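Local coordinates for hypothetical protein (Pseudomonas aeruginosa, PDB 2H9F) that probably catalyses the isomerisation of methylaconitate, as a member of the PrpF family, at residues R47-P52 with S68-V73; D86-Q91 with V99-N104; L108-G113 with I175-L180. One frame throughout, in Å; residues are numbered along the deposited sequence. Where two conformers were deposited one is given.

Interaction 1: R47-P52 with S68-V73; sequences RVIGSP and STSKCV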
# COMPACT_ATOMS: atom_id res chain seq x y z
N ARG A 47 10.13 -10.89 -6.28
CA ARG A 47 10.50 -11.04 -4.87
C ARG A 47 10.75 -9.68 -4.21
O ARG A 47 10.37 -9.44 -3.04
CB ARG A 47 11.68 -12.03 -4.75
CG ARG A 47 11.93 -12.58 -3.34
CD ARG A 47 10.92 -13.66 -2.84
NE ARG A 47 10.79 -13.39 -1.42
CZ ARG A 47 11.12 -14.16 -0.39
NH1 ARG A 47 11.52 -15.44 -0.49
NH2 ARG A 47 10.97 -13.62 0.82
N VAL A 48 11.34 -8.75 -4.97
CA VAL A 48 11.55 -7.38 -4.41
C VAL A 48 10.24 -6.76 -4.04
O VAL A 48 10.10 -6.07 -2.98
CB VAL A 48 12.32 -6.49 -5.45
CG1 VAL A 48 12.19 -5.01 -5.16
CG2 VAL A 48 13.79 -6.92 -5.49
N ILE A 49 9.29 -6.90 -4.95
CA ILE A 49 7.93 -6.38 -4.78
C ILE A 49 7.08 -7.06 -3.71
O ILE A 49 6.34 -6.38 -2.96
CB ILE A 49 7.16 -6.32 -6.11
CG1 ILE A 49 7.76 -5.20 -6.99
CG2 ILE A 49 5.67 -6.07 -5.90
CD1 ILE A 49 7.79 -3.81 -6.32
N GLY A 50 7.30 -8.36 -3.55
CA GLY A 50 6.62 -9.16 -2.54
C GLY A 50 5.51 -10.02 -3.13
O GLY A 50 4.56 -10.38 -2.41
N SER A 51 5.66 -10.33 -4.41
CA SER A 51 4.70 -11.12 -5.17
C SER A 51 5.29 -12.47 -5.50
O SER A 51 6.51 -12.67 -5.44
CB SER A 51 4.36 -10.40 -6.50
OG SER A 51 3.66 -9.20 -6.29
N PRO A 52 4.44 -13.44 -5.83
CA PRO A 52 2.96 -13.40 -5.80
C PRO A 52 2.47 -13.50 -4.35
O PRO A 52 2.97 -14.32 -3.61
CB PRO A 52 2.55 -14.64 -6.58
CG PRO A 52 3.66 -15.57 -6.42
CD PRO A 52 4.94 -14.74 -6.29
N SER A 68 -0.38 0.97 -9.02
CA SER A 68 0.49 2.12 -8.94
C SER A 68 1.77 1.93 -8.13
O SER A 68 2.66 2.81 -8.15
CB SER A 68 -0.28 3.26 -8.31
OG SER A 68 -1.20 3.73 -9.27
N THR A 69 1.82 0.84 -7.39
CA THR A 69 2.91 0.62 -6.44
C THR A 69 3.44 -0.78 -6.58
O THR A 69 3.92 -1.35 -5.61
CB THR A 69 2.45 0.80 -4.97
OG1 THR A 69 1.36 -0.12 -4.70
CG2 THR A 69 2.02 2.20 -4.69
N SER A 70 3.35 -1.36 -7.77
CA SER A 70 3.84 -2.69 -7.98
C SER A 70 4.69 -2.73 -9.25
O SER A 70 4.40 -3.42 -10.21
CB SER A 70 2.69 -3.69 -7.98
OG SER A 70 3.17 -5.00 -8.21
N LYS A 71 5.76 -1.95 -9.21
CA LYS A 71 6.54 -1.63 -10.37
C LYS A 71 8.06 -1.63 -10.11
O LYS A 71 8.52 -1.08 -9.14
CB LYS A 71 6.13 -0.21 -10.88
CG LYS A 71 4.67 -0.02 -11.23
CD LYS A 71 4.43 1.42 -11.75
CE LYS A 71 2.94 1.83 -11.86
NZ LYS A 71 2.27 1.35 -13.04
N CYS A 72 8.81 -2.16 -11.06
CA CYS A 72 10.27 -2.12 -11.03
C CYS A 72 10.78 -1.52 -12.35
O CYS A 72 10.19 -1.76 -13.43
CB CYS A 72 10.81 -3.53 -10.88
SG CYS A 72 10.68 -4.16 -9.17
N VAL A 73 11.89 -0.80 -12.28
CA VAL A 73 12.47 -0.13 -13.45
C VAL A 73 13.97 -0.40 -13.51
O VAL A 73 14.65 -0.33 -12.48
CB VAL A 73 12.22 1.38 -13.38
CG1 VAL A 73 13.05 2.19 -14.44
CG2 VAL A 73 10.72 1.68 -13.52
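Ile49, at the end of helix 39-49, faces Ser70 with their CA atoms 6.4 Å apart, so the helix end meets the loop that runs into strand 71-77, with no hydrogen bond between the two segments. Ile49 carries most of the contact. With CG1 beside its backbone N and CG2 anti to it (chi1 -71°), the two branches part company. CG1 lies alongside the thiol of Cys72, 3.8 Å from SG, and beyond it CD1 reaches the main chain of Lys71, 4.0 Å from its N. CG2 goes the other way, to 3.6 Å from Ser70 OG in one of the two conformers modelled for that serine, so this touch is doubtful. There OG is hydrogen-bonded to Val92 O. Val48 adds a looser touch, CG1 to Cys72 SG at 4.4 Å, and its side chain packs on strands 20-26 and 388-392. The Lys71 side chain starts out away from the helix, and its NZ is hydrogen-bonded to Gln91 OE1.

Past Ile49 the helix ends in a Schellman motif: Gly50, with positive phi, is the C-prime residue, and Ser51 N and Gly50 N return to Met46 O and Arg47 O. The chain then turns off through Ser51 and a cis peptide to Pro52; Ser51 OG bonds His58 NE2 and Ser93 O. Between the segments there is only van der Waals contact, aliphatic carbon against sulfur and backbone. Backbone bonds to Met62 and Gly63 also hold Val48 and Ile49; across this contact, with Ser70 OG, Ser51 OG and Lys71 NZ bonded elsewhere, shape and burial do the holding.

Interaction 2: D86-Q91 with V99-N104; sequences DYLYGQ and VDWSGN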
# COMPACT_ATOMS: atom_id res chain seq x y z
N ASP A 86 18.53 3.78 -21.74
CA ASP A 86 17.44 2.86 -22.03
C ASP A 86 16.63 2.63 -20.76
O ASP A 86 17.18 2.41 -19.69
CB ASP A 86 17.95 1.52 -22.54
CG ASP A 86 18.59 1.62 -23.88
OD1 ASP A 86 18.41 2.66 -24.56
OD2 ASP A 86 19.30 0.67 -24.29
N TYR A 87 15.31 2.65 -20.91
CA TYR A 87 14.36 2.62 -19.82
C TYR A 87 13.43 1.46 -20.03
O TYR A 87 12.73 1.38 -21.03
CB TYR A 87 13.63 3.96 -19.78
CG TYR A 87 12.29 3.99 -19.08
CD1 TYR A 87 12.11 3.41 -17.86
CD2 TYR A 87 11.21 4.65 -19.65
CE1 TYR A 87 10.89 3.48 -17.22
CE2 TYR A 87 9.97 4.70 -19.03
CZ TYR A 87 9.81 4.11 -17.82
OH TYR A 87 8.60 4.16 -17.16
N LEU A 88 13.47 0.53 -19.10
CA LEU A 88 12.67 -0.68 -19.13
C LEU A 88 11.80 -0.72 -17.89
O LEU A 88 12.30 -0.53 -16.79
CB LEU A 88 13.60 -1.89 -19.15
CG LEU A 88 13.21 -3.15 -19.90
CD1 LEU A 88 12.82 -2.89 -21.34
CD2 LEU A 88 14.37 -4.16 -19.80
N TYR A 89 10.51 -1.00 -18.06
CA TYR A 89 9.55 -0.97 -16.97
C TYR A 89 8.83 -2.33 -16.89
O TYR A 89 8.38 -2.89 -17.90
CB TYR A 89 8.63 0.20 -17.21
CG TYR A 89 7.24 0.02 -16.76
CD1 TYR A 89 6.94 -0.10 -15.41
CD2 TYR A 89 6.19 -0.02 -17.67
CE1 TYR A 89 5.62 -0.27 -14.97
CE2 TYR A 89 4.88 -0.21 -17.26
CZ TYR A 89 4.60 -0.33 -15.91
OH TYR A 89 3.29 -0.49 -15.50
N GLY A 90 8.84 -2.91 -15.68
CA GLY A 90 8.17 -4.17 -15.36
C GLY A 90 7.00 -3.96 -14.42
O GLY A 90 7.18 -3.44 -13.32
N GLN A 91 5.79 -4.32 -14.86
CA GLN A 91 4.59 -4.29 -13.98
C GLN A 91 4.44 -5.64 -13.33
O GLN A 91 4.22 -6.65 -14.01
CB GLN A 91 3.34 -3.98 -14.81
CG GLN A 91 2.06 -3.81 -14.01
CD GLN A 91 2.09 -2.56 -13.14
OE1 GLN A 91 2.55 -1.49 -13.60
NE2 GLN A 91 1.59 -2.66 -11.88
N VAL A 99 5.52 -10.78 -14.52
CA VAL A 99 6.01 -9.42 -14.69
C VAL A 99 5.75 -9.09 -16.13
O VAL A 99 6.13 -9.84 -17.03
CB VAL A 99 7.52 -9.28 -14.35
CG1 VAL A 99 7.94 -7.82 -14.49
CG2 VAL A 99 7.82 -9.81 -12.93
N ASP A 100 5.04 -7.99 -16.36
CA ASP A 100 4.62 -7.64 -17.71
C ASP A 100 5.54 -6.56 -18.20
O ASP A 100 5.65 -5.51 -17.56
CB ASP A 100 3.17 -7.13 -17.68
CG ASP A 100 2.62 -6.81 -19.03
OD1 ASP A 100 3.33 -6.84 -20.07
OD2 ASP A 100 1.42 -6.52 -19.02
N TRP A 101 6.20 -6.82 -19.32
CA TRP A 101 7.15 -5.88 -19.90
C TRP A 101 6.60 -5.18 -21.15
O TRP A 101 7.33 -4.48 -21.86
CB TRP A 101 8.45 -6.60 -20.27
CG TRP A 101 9.11 -7.25 -19.11
CD1 TRP A 101 9.03 -8.55 -18.76
CD2 TRP A 101 9.93 -6.61 -18.14
NE1 TRP A 101 9.76 -8.78 -17.62
CE2 TRP A 101 10.32 -7.60 -17.21
CE3 TRP A 101 10.37 -5.32 -17.97
CZ2 TRP A 101 11.15 -7.32 -16.15
CZ3 TRP A 101 11.17 -5.03 -16.89
CH2 TRP A 101 11.55 -6.02 -15.99
N SER A 102 5.32 -5.34 -21.42
CA SER A 102 4.78 -4.91 -22.72
C SER A 102 4.32 -3.44 -22.74
O SER A 102 4.05 -2.91 -23.81
CB SER A 102 3.61 -5.79 -23.10
OG SER A 102 2.51 -5.47 -22.26
N GLY A 103 4.20 -2.81 -21.59
CA GLY A 103 3.61 -1.46 -21.55
C GLY A 103 4.65 -0.39 -21.31
O GLY A 103 5.84 -0.70 -21.14
N ASN A 104 4.18 0.86 -21.28
CA ASN A 104 4.90 1.95 -20.59
C ASN A 104 4.04 2.58 -19.48
O ASN A 104 2.79 2.60 -19.53
CB ASN A 104 5.45 3.08 -21.52
CG ASN A 104 6.32 4.17 -20.74
OD1 ASN A 104 7.11 3.81 -19.84
ND2 ASN A 104 6.13 5.48 -21.06
O HOH W 1 5.35 -3.11 -18.73
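The antiparallel hairpin of strands 85-92 and 99-100 is fastened where Gln91 pairs with Asp100, and beyond that pair the returning chain peels away as a loop. Gln91 and Asp100 form a hydrogen-bonded pair: Gln91 N gives to Asp100 O at 3.0 Å, and Asp100 N gives to Gln91 O at 2.8 Å, both nearly straight. The Gln91 side chain leaves the contact, its amide bonding Ser67 O and Lys71 NZ.

One residue on, Trp101 folds back against the first strand at Gly90. Its CG stands beside the backbone N (chi1 -60°), which lays the indole against the main chain of Gly90. Gly90 CA sits over the six-membered ring in a CH-pi contact, 3.8 Å from the centroid, and Val99 CG1 lies over the same face. Gly90 has no side chain, so the ring can lie directly against the backbone. Leu88 CG comes at the ring crosswise, 4.1 Å from Trp101 CE3, while the indole NE1 is tied to Asp42 OD1 of helix 39-49.

Within the loop, Asp100 OD1 accepts from both Ser102 N and Ser102 OG, the first bond making an Asx turn. Beyond the pair a water lies between the two chains, 2.7 Å from Asp100 O and within bonding distance of Tyr89 O; it accepts from Gly103 N and has more acceptors near than protons to give. The Tyr89 ring turns its edge to Gly103 O, 3.6 Å from CD2. Asn104 OD1 approaches the Tyr87 ring obliquely, 3.1 Å from CE2, the amide and ring planes 80° apart; Tyr87 OH is bonded to Cys105 O. The whole is a short beta hairpin that frays into a loop with a water bridge and an Asx turn before helix 106-118.

Interaction 3: L108-G113 with I175-L180; sequences LSTGAG and IVLEFL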
# COMPACT_ATOMS: atom_id res chain seq x y z
N LEU A 108 6.06 6.83 -14.34
CA LEU A 108 7.42 6.45 -13.97
C LEU A 108 8.49 6.98 -14.92
O LEU A 108 9.64 7.08 -14.52
CB LEU A 108 7.57 4.94 -13.69
CG LEU A 108 7.02 4.43 -12.35
CD1 LEU A 108 7.57 3.05 -12.07
CD2 LEU A 108 7.22 5.35 -11.10
N SER A 109 8.13 7.37 -16.15
CA SER A 109 9.06 8.13 -17.03
C SER A 109 9.69 9.33 -16.35
O SER A 109 10.87 9.61 -16.52
CB SER A 109 8.32 8.64 -18.27
OG SER A 109 7.75 7.54 -18.95
N THR A 110 8.88 10.05 -15.58
CA THR A 110 9.37 11.18 -14.84
C THR A 110 10.52 10.70 -13.95
O THR A 110 11.56 11.31 -13.94
CB THR A 110 8.27 11.83 -14.01
OG1 THR A 110 7.01 11.75 -14.70
CG2 THR A 110 8.61 13.27 -13.74
N GLY A 111 10.32 9.56 -13.26
CA GLY A 111 11.34 8.99 -12.40
C GLY A 111 12.55 8.50 -13.18
O GLY A 111 13.68 8.64 -12.73
N ALA A 112 12.32 7.95 -14.37
CA ALA A 112 13.42 7.54 -15.25
C ALA A 112 14.36 8.72 -15.55
O ALA A 112 15.55 8.55 -15.53
CB ALA A 112 12.93 6.91 -16.54
N GLY A 113 13.82 9.90 -15.82
CA GLY A 113 14.67 11.04 -16.15
C GLY A 113 15.48 11.48 -14.95
O GLY A 113 16.66 11.74 -15.07
N ILE A 175 8.97 18.72 -13.78
CA ILE A 175 9.72 18.09 -14.86
C ILE A 175 8.78 18.06 -16.04
O ILE A 175 7.73 17.43 -16.00
CB ILE A 175 10.13 16.65 -14.52
CG1 ILE A 175 11.10 16.66 -13.33
CG2 ILE A 175 10.82 16.00 -15.70
CD1 ILE A 175 11.40 15.28 -12.66
N VAL A 176 9.14 18.75 -17.11
CA VAL A 176 8.36 18.71 -18.35
C VAL A 176 8.83 17.50 -19.16
O VAL A 176 10.03 17.30 -19.33
CB VAL A 176 8.62 20.02 -19.17
CG1 VAL A 176 7.98 19.94 -20.54
CG2 VAL A 176 8.15 21.25 -18.38
N LEU A 177 7.88 16.71 -19.67
CA LEU A 177 8.17 15.57 -20.50
C LEU A 177 7.67 15.81 -21.90
O LEU A 177 6.58 16.36 -22.05
CB LEU A 177 7.45 14.32 -19.96
CG LEU A 177 7.75 13.82 -18.53
CD1 LEU A 177 6.73 12.75 -18.13
CD2 LEU A 177 9.19 13.31 -18.39
N GLU A 178 8.43 15.36 -22.90
CA GLU A 178 8.00 15.37 -24.29
C GLU A 178 8.06 13.95 -24.83
O GLU A 178 9.12 13.36 -24.89
CB GLU A 178 8.90 16.23 -25.21
CG GLU A 178 9.29 17.55 -24.66
CD GLU A 178 9.97 18.46 -25.70
OE1 GLU A 178 10.52 17.97 -26.70
OE2 GLU A 178 9.93 19.68 -25.50
N PHE A 179 6.90 13.44 -25.24
CA PHE A 179 6.80 12.15 -25.88
C PHE A 179 6.82 12.37 -27.37
O PHE A 179 5.89 12.95 -27.95
CB PHE A 179 5.52 11.47 -25.43
CG PHE A 179 5.51 11.11 -23.97
CD1 PHE A 179 5.19 12.06 -23.03
CD2 PHE A 179 5.86 9.85 -23.55
CE1 PHE A 179 5.19 11.76 -21.67
CE2 PHE A 179 5.85 9.52 -22.18
CZ PHE A 179 5.52 10.49 -21.25
N LEU A 180 7.90 11.94 -28.01
CA LEU A 180 8.06 12.15 -29.43
C LEU A 180 7.31 11.10 -30.23
O LEU A 180 7.32 9.92 -29.89
CB LEU A 180 9.54 12.12 -29.81
CG LEU A 180 10.44 13.12 -29.07
CD1 LEU A 180 11.83 13.20 -29.75
CD2 LEU A 180 9.85 14.51 -29.00
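The Thr110 side chain of helix 106-118 packs closely against strand 175-180, touching Ile175 with one branch and Leu177 with the other. The short axes pass 9.5 Å apart and run at 108° to one another, so the helix lies across the strand and meets it over a few residues. Thr110 CG2, anti to its own N, points at the aliphatic chain of Ile175, 3.6 Å from CD1 and 3.8 Å from CB; the two side chains meet at a slant. The other branch, OG1, is crossed at about a right angle by Leu177, whose CD1 methyl lies 3.6 Å away. That hydroxyl is bonded back to Asn107 O within the helix, so it can sit against a methyl group without leaving its polar need unmet. Leu177 spreads over the threonine: its second methyl, CD2, approaches Thr110 CA at 4.1 Å.

Toward Phe179 the contact slackens. Ser109 CB is 4.4 Å from Leu177 CD1, and Ser109 OG comes no nearer than 4.2 Å to Phe179 CE2. The serine hydroxyl is held by Cys105 O, one turn earlier, with a weak bond from Asn104 ND2. Phe179 is partly exposed and leans on Ile146 and Met377 of the flanking strands as well as on the helix. Val176, on the other side of the strand, points away from the helix and is also partly exposed, as expected of beta alternation.

Paired with strands 144-153 and 369-386, strand 175-180 turns Ile175 and Leu177 toward the helix. Because no hydrogen bond crosses this interface, and both helix hydroxyls are satisfied by carbonyls of their own chain stretch, the join is apolar in character even where a threonine and a serine supply the helix side.

How the interactions relate
Interactions 1 and 3 are buried packing of a helix on a strand, without a hydrogen bond across either; interaction 2 is partly buried, and there strand pairing, an indole and a water share the work. Interaction 1 joins 2 directly, since strands 71-77 and 85-92 are neighbours: Cys72 O probably bonds Gly90 N, and Lys71 NZ probably bonds Gln91 OE1. The loop closing interaction 2 leads into the helix of interaction 3, where the Tyr87 ring lies against Ala112. Leu108 also touches Lys71 and Val73. Strands thus surround helix 106-118, consistent with the diaminopimelate epimerase-like fold to which PrpF proteins belong, whereas helix 39-49 packs on the other face of strand 71-77, at Cys72.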